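Local atomic coordinates of integron cassette protein VCH_CASS2 (Vibrio cholerae, PDB entry 3GK6), a protein that probably binds cationic drug-like compounds, as an integron cassette-encoded member of the integron-associated effector-binding family. Residues E31-N41 against F84-D95. Numbering follows the deposited sequence.
Sequences EVTGFVVRTTN and FTGAFDVIACSD
Glu31 O lies 3.5 Å from Asp95 CA, and water 1 bridges the two residues by donating to both carbonyls. Val32 CG2 then meets Cys93 SG at 3.4 Å. Thr33, Phe35, Val37 and Thr39 form hydrogen-bonded pairs with Ser94, Ala92, Val90 and Phe88, each joined by two backbone bonds and alternating with non-hydrogen-bonded pairs, as in any regular antiparallel pairing. Gly34 and Cys93 make one of the latter, CA atoms 3.9 Å apart; lacking a side chain, Gly34 can bring its CA to 3.1 Å from Ala92 O. Val36 carries CG2 anti to its backbone N, which lays that methyl against Asp89 CB at 3.7 Å. Arg38 NH1 forms a salt bridge with Asp89 OD1 at 3.0 Å: OD1 lies in the guanidinium plane, whereas NH1 comes from above the carboxylate plane. Asn79 holds both groups, its O accepting from NH1 and its ND2 donating to Asp89 OD2. Thr39 CG2 packs against Phe88 CE1. Water 3 accepts from Thr40 OG1 and Asn41 N and donates to Phe84 O and Gly86 O, joining the start of helix 41-45 to the turn before strand 88-94. Within the closed antiparallel barrel, strand 18-39 runs between 106-121 and 88-94, strand 73-78 flanks 88-94 beyond, and helix 52-62 packs on Phe35 and Ala92.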
ATOM      1  N   GLU A  31     -12.022  -2.896  -6.132  1.00 29.63           N
ATOM      2  CA  GLU A  31     -12.537  -2.636  -4.788  1.00 32.10           C
ATOM      3  C   GLU A  31     -11.840  -3.511  -3.754  1.00 33.52           C
ATOM      4  O   GLU A  31     -11.571  -4.685  -4.010  1.00 32.32           O
ATOM      5  CB  GLU A  31     -14.047  -2.877  -4.732  1.00 34.14           C
ATOM      6  CG  GLU A  31     -14.855  -1.937  -5.611  1.00 54.38           C
ATOM      7  CD  GLU A  31     -16.329  -1.931  -5.252  1.00 69.08           C
ATOM      8  OE1 GLU A  31     -16.782  -2.881  -4.578  1.00 68.86           O
ATOM      9  OE2 GLU A  31     -17.032  -0.974  -5.637  1.00 77.57           O
ATOM     10  N   VAL A  32     -11.551  -2.925  -2.595  1.00 31.43           N
ATOM     11  CA  VAL A  32     -10.878  -3.631  -1.509  1.00 29.72           C
ATOM     12  C   VAL A  32     -11.461  -3.226  -0.159  1.00 37.49           C
ATOM     13  O   VAL A  32     -11.914  -2.091   0.023  1.00 37.04           O
ATOM     14  CB  VAL A  32      -9.358  -3.344  -1.471  1.00 29.30           C
ATOM     15  CG1 VAL A  32      -8.668  -3.898  -2.705  1.00 32.56           C
ATOM     16  CG2 VAL A  32      -9.102  -1.858  -1.327  1.00 33.66           C
ATOM     17  N   THR A  33     -11.442  -4.161   0.784  1.00 30.82           N
ATOM     18  CA  THR A  33     -11.977  -3.921   2.119  1.00 31.55           C
ATOM     19  C   THR A  33     -10.951  -4.293   3.179  1.00 30.70           C
ATOM     20  O   THR A  33     -10.268  -5.305   3.057  1.00 34.01           O
ATOM     21  CB  THR A  33     -13.255  -4.741   2.338  1.00 39.62           C
ATOM     22  OG1 THR A  33     -14.295  -4.214   1.508  1.00 44.03           O
ATOM     23  CG2 THR A  33     -13.701  -4.679   3.796  1.00 39.15           C
ATOM     24  N   GLY A  34     -10.851  -3.480   4.222  1.00 35.78           N
ATOM     25  CA  GLY A  34      -9.946  -3.786   5.310  1.00 33.14           C
ATOM     26  C   GLY A  34      -9.931  -2.738   6.393  1.00 33.13           C
ATOM     27  O   GLY A  34     -10.902  -1.987   6.577  1.00 39.87           O
ATOM     28  N   PHE A  35      -8.832  -2.694   7.133  1.00 30.97           N
ATOM     29  CA  PHE A  35      -8.744  -1.809   8.281  1.00 35.70           C
ATOM     30  C   PHE A  35      -7.985  -0.534   7.938  1.00 31.72           C
ATOM     31  O   PHE A  35      -6.977  -0.567   7.235  1.00 33.24           O
ATOM     32  CB  PHE A  35      -8.090  -2.542   9.460  1.00 31.36           C
ATOM     33  CG  PHE A  35      -8.842  -3.770   9.899  1.00 36.84           C
ATOM     34  CD1 PHE A  35     -10.149  -3.672  10.369  1.00 44.85           C
ATOM     35  CD2 PHE A  35      -8.249  -5.019   9.849  1.00 36.24           C
ATOM     36  CE1 PHE A  35     -10.845  -4.793  10.777  1.00 41.48           C
ATOM     37  CE2 PHE A  35      -8.940  -6.149  10.262  1.00 48.69           C
ATOM     38  CZ  PHE A  35     -10.244  -6.034  10.727  1.00 51.79           C
ATOM     39  N   VAL A  36      -8.472   0.591   8.442  1.00 31.11           N
ATOM     40  CA  VAL A  36      -7.841   1.865   8.148  1.00 32.16           C
ATOM     41  C   VAL A  36      -7.298   2.499   9.411  1.00 36.86           C
ATOM     42  O   VAL A  36      -7.891   2.389  10.486  1.00 37.55           O
ATOM     43  CB  VAL A  36      -8.826   2.862   7.498  1.00 41.25           C
ATOM     44  CG1 VAL A  36     -10.010   3.112   8.406  1.00 49.96           C
ATOM     45  CG2 VAL A  36      -8.118   4.170   7.183  1.00 39.63           C
ATOM     46  N   VAL A  37      -6.154   3.154   9.283  1.00 36.46           N
ATOM     47  CA  VAL A  37      -5.708   4.064  10.318  1.00 40.16           C
ATOM     48  C   VAL A  37      -5.189   5.318   9.632  1.00 37.99           C
ATOM     49  O   VAL A  37      -4.737   5.271   8.491  1.00 34.77           O
ATOM     50  CB  VAL A  37      -4.633   3.439  11.231  1.00 32.74           C
ATOM     51  CG1 VAL A  37      -3.315   3.294  10.496  1.00 36.06           C
ATOM     52  CG2 VAL A  37      -4.460   4.286  12.480  1.00 43.66           C
ATOM     53  N   ARG A  38      -5.269   6.445  10.320  1.00 34.06           N
ATOM     54  CA  ARG A  38      -4.725   7.672   9.772  1.00 36.94           C
ATOM     55  C   ARG A  38      -3.402   7.991  10.433  1.00 39.49           C
ATOM     56  O   ARG A  38      -3.257   7.904  11.661  1.00 39.57           O
ATOM     57  CB  ARG A  38      -5.711   8.831   9.945  1.00 47.23           C
ATOM     58  CG  ARG A  38      -5.324  10.077   9.179  1.00 45.10           C
ATOM     59  CD  ARG A  38      -6.550  10.933   8.878  1.00 46.56           C
ATOM     60  NE  ARG A  38      -6.209  12.077   8.039  1.00 44.84           N
ATOM     61  CZ  ARG A  38      -6.137  12.036   6.713  1.00 45.29           C
ATOM     62  NH1 ARG A  38      -6.374  10.902   6.062  1.00 38.90           N
ATOM     63  NH2 ARG A  38      -5.814  13.130   6.039  1.00 42.11           N
ATOM     64  N   THR A  39      -2.415   8.352   9.628  1.00 39.16           N
ATOM     65  CA  THR A  39      -1.099   8.605  10.196  1.00 39.70           C
ATOM     66  C   THR A  39      -0.339   9.630   9.367  1.00 35.41           C
ATOM     67  O   THR A  39      -0.883  10.227   8.437  1.00 38.33           O
ATOM     68  CB  THR A  39      -0.292   7.290  10.314  1.00 33.58           C
ATOM     69  OG1 THR A  39       0.855   7.490  11.160  1.00 33.50           O
ATOM     70  CG2 THR A  39       0.140   6.807   8.928  1.00 28.38           C
ATOM     71  N   THR A  40       0.919   9.838   9.726  1.00 37.59           N
ATOM     72  CA  THR A  40       1.795  10.742   9.004  1.00 35.45           C
ATOM     73  C   THR A  40       3.157  10.066   8.860  1.00 35.52           C
ATOM     74  O   THR A  40       3.474   9.129   9.602  1.00 33.07           O
ATOM     75  CB  THR A  40       1.956  12.073   9.774  1.00 51.15           C
ATOM     76  OG1 THR A  40       2.363  13.111   8.876  1.00 69.24           O
ATOM     77  CG2 THR A  40       2.981  11.937  10.874  1.00 34.11           C
ATOM     78  N   ASN A  41       3.963  10.539   7.919  1.00 33.47           N
ATOM     79  CA  ASN A  41       5.298   9.990   7.741  1.00 42.98           C
ATOM     80  C   ASN A  41       6.124  10.149   9.016  1.00 41.88           C
ATOM     81  O   ASN A  41       6.851   9.237   9.399  1.00 34.62           O
ATOM     82  CB  ASN A  41       6.010  10.629   6.546  1.00 42.98           C
ATOM     83  CG  ASN A  41       7.442  10.137   6.390  1.00 50.48           C
ATOM     84  OD1 ASN A  41       8.396  10.868   6.662  1.00 62.96           O
ATOM     85  ND2 ASN A  41       7.599   8.893   5.963  1.00 47.26           N
ATOM     86  N   PHE A  84       3.266  14.558   0.680  1.00 37.77           N
ATOM     87  CA  PHE A  84       3.983  13.565   1.481  1.00 40.83           C
ATOM     88  C   PHE A  84       4.285  14.040   2.913  1.00 47.70           C
ATOM     89  O   PHE A  84       4.661  13.241   3.778  1.00 45.36           O
ATOM     90  CB  PHE A  84       5.258  13.113   0.767  1.00 44.36           C
ATOM     91  CG  PHE A  84       6.286  14.197   0.608  1.00 58.96           C
ATOM     92  CD1 PHE A  84       7.227  14.425   1.597  1.00 63.39           C
ATOM     93  CD2 PHE A  84       6.316  14.982  -0.533  1.00 69.70           C
ATOM     94  CE1 PHE A  84       8.176  15.419   1.455  1.00 71.56           C
ATOM     95  CE2 PHE A  84       7.264  15.981  -0.679  1.00 77.11           C
ATOM     96  CZ  PHE A  84       8.195  16.199   0.316  1.00 75.46           C
ATOM     97  N   THR A  85       4.099  15.334   3.166  1.00 46.14           N
ATOM     98  CA  THR A  85       4.360  15.893   4.484  1.00 47.34           C
ATOM     99  C   THR A  85       3.106  15.927   5.352  1.00 48.51           C
ATOM    100  O   THR A  85       3.160  16.317   6.524  1.00 50.57           O
ATOM    101  CB  THR A  85       4.873  17.335   4.385  1.00 50.72           C
ATOM    102  OG1 THR A  85       3.773  18.194   4.066  1.00 51.33           O
ATOM    103  CG2 THR A  85       5.946  17.460   3.310  1.00 55.19           C
ATOM    104  N   GLY A  86       1.975  15.540   4.776  1.00 46.09           N
ATOM    105  CA  GLY A  86       0.708  15.617   5.480  1.00 43.36           C
ATOM    106  C   GLY A  86       0.181  14.256   5.885  1.00 41.32           C
ATOM    107  O   GLY A  86       0.803  13.236   5.610  1.00 41.38           O
ATOM    108  N   ALA A  87      -0.971  14.239   6.539  1.00 40.95           N
ATOM    109  CA  ALA A  87      -1.585  12.984   6.941  1.00 42.24           C
ATOM    110  C   ALA A  87      -2.127  12.223   5.733  1.00 39.72           C
ATOM    111  O   ALA A  87      -2.328  12.793   4.659  1.00 42.41           O
ATOM    112  CB  ALA A  87      -2.687  13.235   7.958  1.00 39.73           C
ATOM    113  N   PHE A  88      -2.356  10.929   5.923  1.00 32.82           N
ATOM    114  CA  PHE A  88      -2.981  10.091   4.913  1.00 30.65           C
ATOM    115  C   PHE A  88      -3.554   8.874   5.613  1.00 31.11           C
ATOM    116  O   PHE A  88      -3.131   8.531   6.728  1.00 34.35           O
ATOM    117  CB  PHE A  88      -1.963   9.671   3.846  1.00 31.03           C
ATOM    118  CG  PHE A  88      -0.668   9.149   4.417  1.00 28.78           C
ATOM    119  CD1 PHE A  88      -0.545   7.821   4.800  1.00 27.19           C
ATOM    120  CD2 PHE A  88       0.421   9.998   4.594  1.00 31.16           C
ATOM    121  CE1 PHE A  88       0.655   7.348   5.340  1.00 29.94           C
ATOM    122  CE2 PHE A  88       1.616   9.531   5.138  1.00 36.35           C
ATOM    123  CZ  PHE A  88       1.734   8.207   5.509  1.00 34.38           C
ATOM    124  N   ASP A  89      -4.524   8.232   4.976  1.00 32.33           N
ATOM    125  CA  ASP A  89      -5.061   6.984   5.484  1.00 32.13           C
ATOM    126  C   ASP A  89      -4.232   5.845   4.929  1.00 27.81           C
ATOM    127  O   ASP A  89      -3.870   5.858   3.755  1.00 28.00           O
ATOM    128  CB  ASP A  89      -6.502   6.780   5.030  1.00 31.18           C
ATOM    129  CG  ASP A  89      -7.475   7.666   5.767  1.00 39.07           C
ATOM    130  OD1 ASP A  89      -7.122   8.151   6.852  1.00 37.84           O
ATOM    131  OD2 ASP A  89      -8.591   7.868   5.251  1.00 37.98           O
ATOM    132  N   VAL A  90      -3.954   4.862   5.777  1.00 27.37           N
ATOM    133  CA  VAL A  90      -3.357   3.606   5.338  1.00 29.09           C
ATOM    134  C   VAL A  90      -4.396   2.516   5.550  1.00 28.20           C
ATOM    135  O   VAL A  90      -5.035   2.453   6.601  1.00 30.73           O
ATOM    136  CB  VAL A  90      -2.084   3.283   6.136  1.00 29.49           C
ATOM    137  CG1 VAL A  90      -1.409   2.015   5.587  1.00 24.94           C
ATOM    138  CG2 VAL A  90      -1.127   4.471   6.101  1.00 28.41           C
ATOM    139  N   ILE A  91      -4.590   1.674   4.545  1.00 25.91           N
ATOM    140  CA  ILE A  91      -5.597   0.629   4.625  1.00 28.66           C
ATOM    141  C   ILE A  91      -5.012  -0.735   4.291  1.00 28.72           C
ATOM    142  O   ILE A  91      -4.547  -0.966   3.171  1.00 27.09           O
ATOM    143  CB  ILE A  91      -6.807   0.906   3.691  1.00 31.42           C
ATOM    144  CG1 ILE A  91      -7.234   2.376   3.783  1.00 27.71           C
ATOM    145  CG2 ILE A  91      -7.945  -0.041   4.019  1.00 30.08           C
ATOM    146  CD1 ILE A  91      -8.485   2.736   2.974  1.00 29.37           C
ATOM    147  N   ALA A  92      -5.030  -1.627   5.277  1.00 28.37           N
ATOM    148  CA  ALA A  92      -4.620  -3.014   5.095  1.00 28.06           C
ATOM    149  C   ALA A  92      -5.867  -3.771   4.660  1.00 31.69           C
ATOM    150  O   ALA A  92      -6.849  -3.868   5.408  1.00 29.33           O
ATOM    151  CB  ALA A  92      -4.054  -3.584   6.394  1.00 25.51           C
ATOM    152  N   CYS A  93      -5.853  -4.280   3.435  1.00 25.22           N
ATOM    153  CA  CYS A  93      -7.111  -4.698   2.845  1.00 28.69           C
ATOM    154  C   CYS A  93      -6.941  -5.785   1.805  1.00 31.66           C
ATOM    155  O   CYS A  93      -5.826  -6.149   1.446  1.00 29.81           O
ATOM    156  CB  CYS A  93      -7.805  -3.483   2.222  1.00 33.44           C
ATOM    157  SG  CYS A  93      -6.789  -2.617   0.975  1.00 27.65           S
ATOM    158  N   SER A  94      -8.070  -6.296   1.315  1.00 30.86           N
ATOM    159  CA  SER A  94      -8.053  -7.345   0.314  1.00 27.98           C
ATOM    160  C   SER A  94      -9.304  -7.257  -0.548  1.00 32.01           C
ATOM    161  O   SER A  94     -10.342  -6.737  -0.131  1.00 32.45           O
ATOM    162  CB  SER A  94      -7.962  -8.727   0.980  1.00 35.52           C
ATOM    163  OG  SER A  94      -7.999  -9.779   0.027  1.00 35.22           O
ATOM    164  N   ASP A  95      -9.200  -7.765  -1.758  1.00 31.60           N
ATOM    165  CA  ASP A  95     -10.299  -7.637  -2.695  1.00 36.24           C
ATOM    166  C   ASP A  95     -11.494  -8.535  -2.346  1.00 44.40           C
ATOM    167  O   ASP A  95     -12.630  -8.216  -2.694  1.00 48.83           O
ATOM    168  CB  ASP A  95      -9.817  -7.834  -4.136  1.00 38.51           C
ATOM    169  CG  ASP A  95      -9.117  -9.166  -4.362  1.00 43.13           C
ATOM    170  OD1 ASP A  95      -8.857  -9.915  -3.396  1.00 36.97           O
ATOM    171  OD2 ASP A  95      -8.820  -9.462  -5.541  1.00 52.42           O
TER
HETATM  172  O   HOH W   1     -13.513  -6.874  -4.866  1.00 49.40           O
HETATM  173  O   HOH W   2     -13.697  -5.502  -1.142  1.00 38.26           O
HETATM  174  O   HOH W   3       3.193  12.642   6.399  1.00 39.99           O